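Local structure of choline dehydrogenase and related flavoproteins (Aspergillus oryzae, 3Q9T) at residues Tyr98-Pro103 / Asp551-Asn556; Met305-Val310 / Pro547-Cys552; Phe312-Lys317 / Phe466-Leu471; Leu394-Met399 / Leu417-Asp422. The protein oxidises formate, as a flavoenzyme of the glucose-methanol-choline oxidoreductase family that carries 8-formyl-FAD at its catalytic site. All blocks are in the same frame, centred on the assembly; numbering follows the deposited sequence.

Contact 1 (Tyr98-Pro103 / Asp551-Asn556). With FAY ([(2R,3S,4R,5R)-5-(6-amino-9H-purin-9-yl)-3,4-dihydroxytetrahydrofuran-2-yl]methyl (2R,3S,4S)-5-(8-formyl-7-methyl-2,4-dioxo-3,4-dihydrobenzo[g]pteridin-10(2H)-yl)-2,3,4-trihydroxypentyl dihydrogen diphosphate), chain D.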
# COMPACT_ATOMS: atom_id res chain seq x y z
N TYR A 98 4.28 -24.05 -1.65
CA TYR A 98 3.57 -24.81 -0.61
C TYR A 98 2.99 -26.16 -1.11
O TYR A 98 1.95 -26.65 -0.63
CB TYR A 98 2.54 -23.93 0.12
CG TYR A 98 3.17 -22.62 0.56
CD1 TYR A 98 2.50 -21.41 0.42
CD2 TYR A 98 4.47 -22.60 1.09
CE1 TYR A 98 3.10 -20.21 0.79
CE2 TYR A 98 5.08 -21.41 1.46
CZ TYR A 98 4.39 -20.22 1.30
OH TYR A 98 4.98 -19.02 1.65
N PHE A 99 3.69 -26.73 -2.09
CA PHE A 99 3.69 -28.17 -2.35
C PHE A 99 2.50 -28.75 -3.10
O PHE A 99 2.66 -29.77 -3.78
CB PHE A 99 3.90 -28.94 -1.05
CG PHE A 99 5.00 -28.42 -0.22
CD1 PHE A 99 6.33 -28.62 -0.60
CD2 PHE A 99 4.74 -27.72 0.94
CE1 PHE A 99 7.38 -28.14 0.18
CE2 PHE A 99 5.79 -27.22 1.72
CZ PHE A 99 7.12 -27.43 1.32
N THR A 100 1.32 -28.15 -2.95
CA THR A 100 0.11 -28.72 -3.53
C THR A 100 0.28 -29.02 -5.02
O THR A 100 0.86 -28.24 -5.78
CB THR A 100 -1.13 -27.85 -3.33
OG1 THR A 100 -1.11 -27.27 -2.01
CG2 THR A 100 -2.38 -28.71 -3.47
N TRP A 101 -0.23 -30.18 -5.41
CA TRP A 101 -0.07 -30.68 -6.77
C TRP A 101 -1.44 -31.03 -7.29
O TRP A 101 -2.02 -32.05 -6.90
CB TRP A 101 0.82 -31.92 -6.76
CG TRP A 101 1.07 -32.53 -8.11
CD1 TRP A 101 0.34 -33.51 -8.71
CD2 TRP A 101 2.16 -32.23 -9.00
NE1 TRP A 101 0.90 -33.84 -9.92
CE2 TRP A 101 2.02 -33.08 -10.13
CE3 TRP A 101 3.23 -31.34 -8.96
CZ2 TRP A 101 2.90 -33.04 -11.20
CZ3 TRP A 101 4.11 -31.31 -10.03
CH2 TRP A 101 3.95 -32.15 -11.14
N VAL A 102 -1.93 -30.18 -8.19
CA VAL A 102 -3.30 -30.25 -8.65
C VAL A 102 -3.37 -29.60 -10.04
O VAL A 102 -2.87 -28.50 -10.22
CB VAL A 102 -4.25 -29.57 -7.62
CG1 VAL A 102 -3.76 -28.15 -7.30
CG2 VAL A 102 -5.69 -29.56 -8.10
N PRO A 103 -3.93 -30.30 -11.03
CA PRO A 103 -3.86 -29.81 -12.41
C PRO A 103 -4.87 -28.72 -12.76
O PRO A 103 -4.47 -27.73 -13.38
CB PRO A 103 -4.17 -31.06 -13.24
CG PRO A 103 -5.08 -31.86 -12.35
CD PRO A 103 -4.51 -31.66 -10.96
N ASP A 551 -7.64 -23.69 -12.48
CA ASP A 551 -8.65 -23.45 -11.43
C ASP A 551 -8.15 -23.83 -10.03
O ASP A 551 -8.90 -24.34 -9.20
CB ASP A 551 -9.93 -24.24 -11.77
CG ASP A 551 -10.21 -24.27 -13.27
OD1 ASP A 551 -11.07 -23.50 -13.75
OD2 ASP A 551 -9.55 -25.04 -13.99
N CYS A 552 -6.88 -23.57 -9.76
CA CYS A 552 -6.25 -24.13 -8.58
C CYS A 552 -4.80 -23.72 -8.58
O CYS A 552 -4.35 -23.09 -9.53
CB CYS A 552 -6.32 -25.65 -8.68
SG CYS A 552 -5.63 -26.25 -10.24
N ARG A 553 -4.10 -24.09 -7.51
CA ARG A 553 -2.65 -23.92 -7.40
C ARG A 553 -1.94 -24.49 -8.64
O ARG A 553 -2.20 -25.61 -9.06
CB ARG A 553 -2.15 -24.58 -6.12
CG ARG A 553 -2.76 -23.94 -4.87
CD ARG A 553 -2.16 -24.47 -3.58
NE ARG A 553 -2.65 -23.74 -2.40
CZ ARG A 553 -2.02 -23.73 -1.23
NH1 ARG A 553 -0.89 -24.40 -1.09
NH2 ARG A 553 -2.52 -23.05 -0.20
N ILE A 554 -1.01 -23.74 -9.20
CA ILE A 554 -0.66 -23.94 -10.61
C ILE A 554 0.63 -24.69 -10.94
O ILE A 554 0.93 -24.86 -12.12
CB ILE A 554 -0.59 -22.58 -11.34
CG1 ILE A 554 0.59 -21.76 -10.78
CG2 ILE A 554 -1.91 -21.83 -11.17
CD1 ILE A 554 0.92 -20.49 -11.54
N GLN A 555 1.38 -25.15 -9.95
CA GLN A 555 2.69 -25.73 -10.24
C GLN A 555 2.61 -26.94 -11.19
O GLN A 555 3.49 -27.14 -12.01
CB GLN A 555 3.50 -26.07 -8.97
CG GLN A 555 3.19 -27.43 -8.33
CD GLN A 555 4.19 -27.79 -7.20
OE1 GLN A 555 5.40 -27.61 -7.32
NE2 GLN A 555 3.66 -28.30 -6.10
N ASN A 556 1.54 -27.72 -11.09
CA ASN A 556 1.35 -28.89 -11.96
C ASN A 556 1.30 -28.45 -13.43
O ASN A 556 2.01 -29.02 -14.27
CB ASN A 556 0.08 -29.65 -11.53
CG ASN A 556 -0.09 -31.01 -12.24
OD1 ASN A 556 -1.11 -31.67 -12.06
ND2 ASN A 556 0.90 -31.43 -13.04
P FAY D . 8.22 -20.86 -13.16
N1 FAY D . 1.81 -23.62 -6.96
C2 FAY D . 1.29 -24.86 -6.60
O2 FAY D . 0.96 -25.67 -7.46
N3 FAY D . 1.57 -25.37 -5.35
C4 FAY D . 1.82 -24.50 -4.32
O4 FAY D . 1.35 -24.78 -3.20
N5 FAY D . 2.62 -22.35 -3.66
C6 FAY D . 3.89 -20.51 -2.94
C7 FAY D . 4.75 -19.45 -3.19
C8 FAY D . 5.11 -19.15 -4.51
O8 FAY D . 6.65 -17.99 -5.84
C9 FAY D . 4.70 -20.00 -5.55
PA FAY D . 10.19 -19.87 -11.38
C1' FAY D . 3.63 -21.54 -7.81
C10 FAY D . 2.32 -22.78 -6.00
N10 FAY D . 3.19 -21.74 -6.36
N1A FAY D . 18.78 -13.62 -13.99
O1A FAY D . 10.16 -18.71 -10.45
C1B FAY D . 15.41 -17.24 -12.20
O1P FAY D . 9.14 -21.87 -13.81
C2' FAY D . 4.82 -22.47 -8.18
O2' FAY D . 5.73 -22.41 -7.14
C2A FAY D . 19.04 -14.95 -13.69
O2A FAY D . 10.00 -21.20 -10.71
C2B FAY D . 14.77 -17.29 -10.83
O2B FAY D . 15.70 -17.22 -9.77
O2P FAY D . 7.30 -20.23 -14.18
C3' FAY D . 5.59 -22.34 -9.54
O3' FAY D . 7.00 -22.52 -9.46
N3A FAY D . 18.03 -15.78 -13.22
C3B FAY D . 14.10 -18.65 -10.87
O3B FAY D . 15.05 -19.63 -10.55
O3P FAY D . 9.09 -19.67 -12.52
C4' FAY D . 5.34 -21.08 -10.31
O4' FAY D . 3.92 -20.93 -10.37
C4A FAY D . 16.78 -15.28 -13.06
C4B FAY D . 13.75 -18.83 -12.33
O4B FAY D . 14.48 -17.86 -13.05
C4X FAY D . 2.20 -23.19 -4.66
C5' FAY D . 5.97 -21.16 -11.72
O5' FAY D . 7.36 -21.47 -11.90
C5A FAY D . 16.49 -13.95 -13.36
C5B FAY D . 12.26 -18.68 -12.56
O5B FAY D . 11.63 -19.87 -12.13
C5X FAY D . 3.31 -21.21 -4.00
C6A FAY D . 17.50 -13.11 -13.83
N6A FAY D . 17.25 -11.81 -14.02
N7A FAY D . 15.19 -13.74 -13.12
C7M FAY D . 5.11 -18.54 -2.04
C8A FAY D . 14.63 -14.89 -12.68
C8M FAY D . 6.30 -18.30 -4.72
C9A FAY D . 3.76 -21.01 -5.32
N9A FAY D . 15.60 -15.85 -12.63
O HOH W 1 -0.15 -27.73 -8.59
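N556 lies flat against W101 where segments 98-103 and 551-556 close round the pyrimidine end of the flavin, in the FAD pocket of the GMC oxidoreductase fold. Amide and indole planes are 25° apart; ND2 of N556 hangs over the rim of the six-membered ring, 3.2 Å from CZ2 of W101, and the CA of N556 makes a CH-pi contact with that ring. The same ND2 is hydrogen-bonded to L129 O. Q555 crosses W101 at about a right angle and carries its NE2 on to T100 O, 2.8 Å away, along a nearly straight N-H (165°) that comes from above the carbonyl plane. Flavin N3 donates to T100 O as well, at 3.0 Å, so two N-H groups grip one carbonyl oxygen. R553, extended from CG to NE, crosses T100 at about a right angle: CD packs on T100 CB, and NH1 reaches flavin O4 at 3.1 Å, while NH2 is salt-bridged to D395. Y98 sets one ring face against flavin C6. Backbone N of Q555, at the start of helix 555-572, bonds flavin O2 at only 2.6 Å, and the helix end may polarise this carbonyl. Beyond the flavin, V102 CG1 packs on C552 CB at 3.8 Å. A water beside O2 accepts the N-H of V102 at 3.1 Å and that of N556 at 3.0 Å.

Contact 2 (Met305-Val310 / Pro547-Cys552)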
# COMPACT_ATOMS: atom_id res chain seq x y z
N MET A 305 -2.13 -12.50 -15.13
CA MET A 305 -3.31 -12.95 -14.38
C MET A 305 -2.92 -13.83 -13.20
O MET A 305 -2.07 -14.73 -13.33
CB MET A 305 -4.29 -13.71 -15.29
CG MET A 305 -5.69 -13.81 -14.71
SD MET A 305 -6.63 -12.26 -14.92
CE MET A 305 -8.07 -12.69 -13.95
N ASP A 306 -3.52 -13.56 -12.05
CA ASP A 306 -3.19 -14.27 -10.82
C ASP A 306 -4.51 -14.54 -10.09
O ASP A 306 -5.56 -14.03 -10.49
CB ASP A 306 -2.25 -13.40 -9.98
CG ASP A 306 -1.62 -14.16 -8.79
OD1 ASP A 306 -1.85 -15.36 -8.62
OD2 ASP A 306 -0.87 -13.52 -8.02
N HIS A 307 -4.46 -15.35 -9.03
CA HIS A 307 -5.64 -15.59 -8.20
C HIS A 307 -5.60 -14.69 -6.97
O HIS A 307 -4.61 -14.72 -6.23
CB HIS A 307 -5.64 -17.02 -7.67
CG HIS A 307 -5.89 -18.07 -8.71
ND1 HIS A 307 -5.21 -19.27 -8.73
CD2 HIS A 307 -6.77 -18.12 -9.74
CE1 HIS A 307 -5.65 -20.01 -9.73
NE2 HIS A 307 -6.60 -19.34 -10.36
N PRO A 308 -6.67 -13.92 -6.71
CA PRO A 308 -6.66 -13.17 -5.45
C PRO A 308 -7.07 -14.12 -4.33
O PRO A 308 -7.82 -15.06 -4.59
CB PRO A 308 -7.75 -12.11 -5.67
CG PRO A 308 -8.74 -12.81 -6.57
CD PRO A 308 -7.97 -13.83 -7.40
N GLY A 309 -6.55 -13.91 -3.12
CA GLY A 309 -6.88 -14.76 -2.00
C GLY A 309 -7.22 -13.85 -0.84
O GLY A 309 -6.54 -12.84 -0.63
N VAL A 310 -8.29 -14.16 -0.11
CA VAL A 310 -8.49 -13.56 1.20
C VAL A 310 -8.40 -14.63 2.29
O VAL A 310 -9.37 -15.34 2.55
CB VAL A 310 -9.83 -12.78 1.31
CG1 VAL A 310 -10.07 -12.32 2.75
CG2 VAL A 310 -9.82 -11.59 0.36
N PRO A 547 -2.10 -19.23 -20.95
CA PRO A 547 -3.07 -18.30 -21.56
C PRO A 547 -4.40 -18.14 -20.79
O PRO A 547 -5.09 -17.15 -20.98
CB PRO A 547 -3.33 -18.93 -22.93
CG PRO A 547 -3.17 -20.40 -22.68
CD PRO A 547 -2.12 -20.56 -21.60
N ILE A 548 -4.76 -19.11 -19.95
CA ILE A 548 -5.94 -19.03 -19.09
C ILE A 548 -5.58 -19.72 -17.78
O ILE A 548 -5.25 -20.90 -17.77
CB ILE A 548 -7.13 -19.78 -19.69
CG1 ILE A 548 -7.48 -19.24 -21.08
CG2 ILE A 548 -8.36 -19.65 -18.78
CD1 ILE A 548 -8.66 -19.94 -21.71
N ILE A 549 -5.61 -18.98 -16.68
CA ILE A 549 -5.08 -19.52 -15.41
C ILE A 549 -5.89 -20.73 -14.92
O ILE A 549 -7.11 -20.70 -14.91
CB ILE A 549 -5.02 -18.42 -14.32
CG1 ILE A 549 -4.19 -18.90 -13.12
CG2 ILE A 549 -6.44 -18.01 -13.91
CD1 ILE A 549 -4.09 -17.85 -11.96
N PRO A 550 -5.21 -21.82 -14.56
CA PRO A 550 -5.91 -23.02 -14.07
C PRO A 550 -6.75 -22.75 -12.82
O PRO A 550 -6.58 -21.72 -12.17
CB PRO A 550 -4.76 -24.00 -13.76
CG PRO A 550 -3.63 -23.56 -14.67
CD PRO A 550 -3.77 -22.06 -14.81
N ASP A 551 -7.64 -23.69 -12.48
CA ASP A 551 -8.65 -23.45 -11.43
C ASP A 551 -8.15 -23.83 -10.03
O ASP A 551 -8.90 -24.34 -9.20
CB ASP A 551 -9.93 -24.24 -11.77
CG ASP A 551 -10.21 -24.27 -13.27
OD1 ASP A 551 -11.07 -23.50 -13.75
OD2 ASP A 551 -9.55 -25.04 -13.99
N CYS A 552 -6.88 -23.57 -9.76
CA CYS A 552 -6.25 -24.13 -8.58
C CYS A 552 -4.80 -23.72 -8.58
O CYS A 552 -4.35 -23.09 -9.53
CB CYS A 552 -6.32 -25.65 -8.68
SG CYS A 552 -5.63 -26.25 -10.24
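The CD1 methyl of I549 sits squarely over the H307 imidazole, 3.4 Å from the ring centroid and 11° off its normal, in a close CH-pi contact. The isoleucine reaches there fully stretched: CG1 is anti to the backbone N (chi1 -168°) and CD1 continues the zigzag, which leaves CG1 and CG2 near NE2 of H307 while CD1 covers the middle of the ring. Other apolar contact is slighter. CG of M305 approaches CG2 of I549 at 4.3 Å, and the same isoleucine's CD1 lies against the backbone of M305 and D306.

The joint links two parts of the GMC fold. Segment 305-310 leads into strand 308-316 of the large mixed sheet, and segment 547-552 belongs to the loop between strand 538-540 of the parallel, Rossmann-type sheet and helix 555-572; their touching parts run in nearly the same direction.

Polar contacts gather at the imidazole edge, where P550 O and C552 O both lie in the ring plane. NE2 of H307 gives P550 O a weak, bent hydrogen bond of 3.0 Å (121° at the hydrogen), and CE1 of H307 stands 3.3 Å from C552 O. ND1 is hydrogen-bonded to ND1 of H510, whose ring meets that of H307 at about a right angle, so both ring nitrogens are engaged. The backbone N of H307 donates to OD1 of D306 at 2.6 Å, from above the carboxylate plane, and the other oxygen of D306 bonds T507 OG1. On the loop side, I549 O is held by R425 NH1.

Contact 3 (Phe312-Lys317 / Phe466-Leu471)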
# COMPACT_ATOMS: atom_id res chain seq x y z
N PHE A 312 -8.16 -16.07 6.16
CA PHE A 312 -8.62 -15.67 7.47
C PHE A 312 -8.28 -16.74 8.51
O PHE A 312 -8.26 -17.93 8.20
CB PHE A 312 -10.12 -15.34 7.45
CG PHE A 312 -11.02 -16.53 7.27
CD1 PHE A 312 -11.35 -17.34 8.35
CD2 PHE A 312 -11.55 -16.83 6.02
CE1 PHE A 312 -12.20 -18.43 8.18
CE2 PHE A 312 -12.40 -17.91 5.85
CZ PHE A 312 -12.73 -18.71 6.94
N VAL A 313 -8.00 -16.30 9.73
CA VAL A 313 -7.59 -17.21 10.80
C VAL A 313 -8.68 -17.39 11.87
O VAL A 313 -9.28 -16.43 12.34
CB VAL A 313 -6.32 -16.72 11.49
CG1 VAL A 313 -6.07 -17.51 12.79
CG2 VAL A 313 -5.12 -16.80 10.54
N LEU A 314 -8.92 -18.65 12.25
CA LEU A 314 -9.73 -18.94 13.43
C LEU A 314 -8.86 -19.54 14.53
O LEU A 314 -8.04 -20.41 14.28
CB LEU A 314 -10.84 -19.93 13.09
CG LEU A 314 -11.80 -19.52 11.98
CD1 LEU A 314 -12.89 -20.60 11.83
CD2 LEU A 314 -12.39 -18.16 12.32
N ARG A 315 -9.07 -19.08 15.76
CA ARG A 315 -8.52 -19.78 16.89
C ARG A 315 -9.40 -21.00 17.13
O ARG A 315 -10.62 -20.92 17.08
CB ARG A 315 -8.45 -18.89 18.13
CG ARG A 315 -7.96 -19.62 19.37
CD ARG A 315 -7.74 -18.66 20.51
NE ARG A 315 -7.19 -19.33 21.69
CZ ARG A 315 -6.12 -18.90 22.34
NH1 ARG A 315 -5.48 -17.82 21.93
NH2 ARG A 315 -5.67 -19.57 23.41
N VAL A 316 -8.76 -22.13 17.37
CA VAL A 316 -9.46 -23.38 17.34
C VAL A 316 -9.08 -24.07 18.64
O VAL A 316 -8.12 -23.64 19.28
CB VAL A 316 -9.04 -24.15 16.08
CG1 VAL A 316 -8.02 -25.21 16.39
CG2 VAL A 316 -10.25 -24.68 15.36
N LYS A 317 -9.83 -25.07 19.08
CA LYS A 317 -9.55 -25.72 20.36
C LYS A 317 -8.16 -26.36 20.42
O LYS A 317 -7.65 -26.86 19.42
CB LYS A 317 -10.60 -26.77 20.68
CG LYS A 317 -11.94 -26.19 21.03
CD LYS A 317 -12.84 -27.26 21.66
CE LYS A 317 -14.23 -26.69 21.95
NZ LYS A 317 -14.16 -25.22 22.24
N PHE A 466 -19.46 -18.72 2.62
CA PHE A 466 -19.49 -20.18 2.52
C PHE A 466 -18.52 -20.84 3.50
O PHE A 466 -18.90 -21.81 4.17
CB PHE A 466 -19.17 -20.61 1.09
CG PHE A 466 -18.91 -22.09 0.94
CD1 PHE A 466 -19.86 -22.92 0.36
CD2 PHE A 466 -17.70 -22.64 1.36
CE1 PHE A 466 -19.62 -24.28 0.22
CE2 PHE A 466 -17.45 -23.99 1.22
CZ PHE A 466 -18.41 -24.82 0.64
N SER A 467 -17.29 -20.34 3.60
CA SER A 467 -16.30 -20.93 4.50
C SER A 467 -16.70 -20.80 5.97
O SER A 467 -16.48 -21.73 6.75
CB SER A 467 -14.90 -20.35 4.29
OG SER A 467 -14.47 -20.50 2.96
N TYR A 468 -17.26 -19.65 6.32
CA TYR A 468 -17.74 -19.38 7.68
C TYR A 468 -18.91 -20.29 8.07
O TYR A 468 -18.91 -20.89 9.15
CB TYR A 468 -18.10 -17.89 7.84
CG TYR A 468 -16.98 -17.10 8.47
CD1 TYR A 468 -17.08 -16.62 9.78
CD2 TYR A 468 -15.79 -16.88 7.78
CE1 TYR A 468 -16.04 -15.91 10.37
CE2 TYR A 468 -14.74 -16.17 8.36
CZ TYR A 468 -14.87 -15.69 9.66
OH TYR A 468 -13.84 -14.99 10.23
N ASP A 469 -19.89 -20.40 7.18
CA ASP A 469 -20.99 -21.35 7.36
C ASP A 469 -20.48 -22.75 7.65
O ASP A 469 -20.93 -23.41 8.57
CB ASP A 469 -21.87 -21.39 6.11
CG ASP A 469 -22.67 -20.14 5.93
OD1 ASP A 469 -22.74 -19.35 6.89
OD2 ASP A 469 -23.24 -19.94 4.84
N LEU A 470 -19.52 -23.18 6.84
CA LEU A 470 -18.99 -24.53 6.91
C LEU A 470 -18.36 -24.78 8.28
O LEU A 470 -18.54 -25.83 8.89
CB LEU A 470 -17.93 -24.68 5.81
CG LEU A 470 -17.16 -25.94 5.40
CD1 LEU A 470 -15.69 -25.77 5.70
CD2 LEU A 470 -17.72 -27.26 5.93
N LEU A 471 -17.65 -23.79 8.77
CA LEU A 471 -16.79 -24.00 9.91
C LEU A 471 -17.51 -23.65 11.21
O LEU A 471 -17.25 -24.27 12.25
CB LEU A 471 -15.49 -23.21 9.76
CG LEU A 471 -14.54 -23.62 8.62
CD1 LEU A 471 -13.46 -22.55 8.39
CD2 LEU A 471 -13.89 -24.98 8.87
O HOH W 2 -11.05 -14.62 10.81
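The ring of F312 takes Y468 against one face: CE2 of the tyrosine stands over the centre of the phenyl group and comes within 3.4 Å of F312 CE1. The two side chains slide past each other in opposite directions with their planes 43° apart, an oblique pair, and their centroids are 4.7 Å apart. In the same tight part S467 CB meets the phenyl edge in its plane, 3.8 Å from F312 CZ. F312 holds CG between its backbone N and carbonyl carbon (chi1 70°), which stands the ring up from the strand toward the helix. Deeper in, L314 and L471 touch through their CD1 methyls at 4.0 Å, and L471 CD1 also approaches the F312 edge.

This is a helix laid on a sheet: helix 454-473 packs along strand 308-316 with short-segment axes 11.6 Å apart and only 15° from parallel. V419 and V421 of the adjacent strand 415-423 join in round F312.

Contact is looser toward the tyrosine hydroxyl, where Y468 is partly exposed. L314 CD2 stays 4.1 Å from Y468 OH, and instead of a direct bond to the strand a water bridges the gap, donating to V313 O at 3.0 Å and to Y468 OH at 2.9 Å. E484 is a further hydrogen-bond partner of this hydroxyl, and a methylpentanediol molecule, probably from the crystallisation liquor, lies close to the tyrosine.

Contact 4 (Leu394-Met399 / Leu417-Asp422)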
# COMPACT_ATOMS: atom_id res chain seq x y z
N LEU A 394 -10.41 -23.85 -1.53
CA LEU A 394 -10.36 -23.56 -0.11
C LEU A 394 -9.30 -24.42 0.57
O LEU A 394 -9.46 -25.64 0.72
CB LEU A 394 -11.72 -23.81 0.53
CG LEU A 394 -12.83 -23.00 -0.12
CD1 LEU A 394 -14.21 -23.35 0.50
CD2 LEU A 394 -12.49 -21.52 0.01
N ASP A 395 -8.20 -23.78 0.95
CA ASP A 395 -7.12 -24.46 1.63
C ASP A 395 -7.27 -24.33 3.12
O ASP A 395 -7.32 -23.22 3.65
CB ASP A 395 -5.76 -23.90 1.20
CG ASP A 395 -5.58 -23.94 -0.30
OD1 ASP A 395 -5.85 -25.02 -0.90
OD2 ASP A 395 -5.20 -22.90 -0.87
N PHE A 396 -7.34 -25.47 3.79
CA PHE A 396 -7.48 -25.49 5.23
C PHE A 396 -6.15 -25.80 5.89
O PHE A 396 -5.85 -26.95 6.19
CB PHE A 396 -8.55 -26.50 5.62
CG PHE A 396 -9.87 -26.21 4.98
CD1 PHE A 396 -10.72 -25.27 5.53
CD2 PHE A 396 -10.25 -26.86 3.82
CE1 PHE A 396 -11.94 -24.98 4.94
CE2 PHE A 396 -11.47 -26.57 3.22
CZ PHE A 396 -12.31 -25.63 3.78
N VAL A 397 -5.35 -24.76 6.10
CA VAL A 397 -4.01 -24.92 6.67
C VAL A 397 -4.17 -25.09 8.17
O VAL A 397 -4.81 -24.27 8.82
CB VAL A 397 -3.13 -23.70 6.36
CG1 VAL A 397 -1.73 -23.89 6.90
CG2 VAL A 397 -3.09 -23.45 4.87
N CYS A 398 -3.61 -26.16 8.72
CA CYS A 398 -3.86 -26.50 10.12
C CYS A 398 -2.89 -25.87 11.09
O CYS A 398 -2.38 -26.54 11.98
CB CYS A 398 -3.92 -28.03 10.33
SG CYS A 398 -2.46 -28.91 9.78
N MET A 399 -2.63 -24.58 10.91
CA MET A 399 -1.95 -23.77 11.92
C MET A 399 -1.95 -22.32 11.47
O MET A 399 -2.34 -22.03 10.33
CB MET A 399 -0.52 -24.28 12.20
CG MET A 399 0.57 -23.73 11.30
SD MET A 399 2.25 -24.22 11.79
CE MET A 399 2.09 -24.33 13.54
N LEU A 417 -6.48 -22.28 12.83
CA LEU A 417 -6.66 -22.75 11.47
C LEU A 417 -6.51 -21.53 10.56
O LEU A 417 -7.03 -20.46 10.87
CB LEU A 417 -8.05 -23.37 11.31
CG LEU A 417 -8.62 -23.53 9.90
CD1 LEU A 417 -7.90 -24.62 9.11
CD2 LEU A 417 -10.10 -23.82 9.96
N THR A 418 -5.78 -21.66 9.46
CA THR A 418 -5.71 -20.59 8.47
C THR A 418 -6.43 -21.04 7.19
O THR A 418 -5.96 -21.94 6.50
CB THR A 418 -4.26 -20.20 8.13
OG1 THR A 418 -3.55 -19.83 9.32
CG2 THR A 418 -4.23 -19.03 7.14
N VAL A 419 -7.57 -20.43 6.90
CA VAL A 419 -8.34 -20.77 5.71
C VAL A 419 -7.97 -19.83 4.58
O VAL A 419 -8.14 -18.61 4.69
CB VAL A 419 -9.87 -20.64 5.94
CG1 VAL A 419 -10.63 -20.91 4.65
CG2 VAL A 419 -10.34 -21.56 7.04
N VAL A 420 -7.45 -20.38 3.49
CA VAL A 420 -7.11 -19.56 2.35
C VAL A 420 -8.28 -19.57 1.36
O VAL A 420 -8.57 -20.60 0.73
CB VAL A 420 -5.80 -20.05 1.68
CG1 VAL A 420 -5.40 -19.11 0.58
CG2 VAL A 420 -4.68 -20.14 2.72
N VAL A 421 -8.98 -18.45 1.25
CA VAL A 421 -10.09 -18.36 0.31
C VAL A 421 -9.56 -17.81 -1.03
O VAL A 421 -9.32 -16.60 -1.21
CB VAL A 421 -11.28 -17.55 0.88
CG1 VAL A 421 -12.49 -17.67 -0.03
CG2 VAL A 421 -11.65 -18.08 2.24
N ASP A 422 -9.34 -18.74 -1.94
CA ASP A 422 -8.68 -18.47 -3.20
C ASP A 422 -9.73 -18.42 -4.33
O ASP A 422 -10.32 -19.44 -4.67
CB ASP A 422 -7.67 -19.59 -3.44
CG ASP A 422 -6.95 -19.47 -4.76
OD1 ASP A 422 -7.44 -18.76 -5.66
OD2 ASP A 422 -5.89 -20.12 -4.90
O HOH W 3 -4.82 -21.38 -2.99
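D395 and V420 form a hydrogen-bonded pair of the antiparallel strands 392-397 and 415-423, neighbours in the large mixed sheet of this GMC oxidoreductase. From D395 the side chain rises on the face shared with V397, T418 and V420. Its CB packs on V420 CB at 3.9 Å. With CG turned to the side of the backbone N (chi1 -55°), the carboxylate is placed so that OD2 rests near V420 CB. OD1 faces E393, whereas OD2 receives a hydrogen bond from a water at 2.6 Å and pairs with R553, which reaches the flavin. That water also donates to D422 OD2, 2.5 Å away, and so stands between two acidic groups.

Backbone bonds tie the pair both ways: V420 N to D395 O at 2.8 Å, and D395 N to V420 O at 3.2 Å. On the reverse face F396 CD1 meets V419 CG2 at 4.0 Å, and L394 lies side by side with V421, pointing the same way. Past V397 the first strand breaks into an inverse gamma turn centred on C398. There T418 OG1 reaches across to donate to M399 O at 2.7 Å, tilted 22° from the carbonyl plane.

From the N terminus, contact 1 opens at residues 98-103 and closes the longest loop, returning only at 551-556 and the start of helix 555-572. Contact 2 opens at 305-310 and ends on the same late segment, sharing D551 and C552 with contact 1. Within both lies the loop of contact 3, from 312-317 to 466-471, and within that the short one of contact 4, from 394-399 to 417-422; none of these loops cross. Strand 308-316 serves contacts 2 and 3 and pairs with strand 415-423 of contact 4, while helix 454-473 covers both strands. The flavin pocket, the loop before helix 555-572 and the large mixed sheet are thus joined in succession.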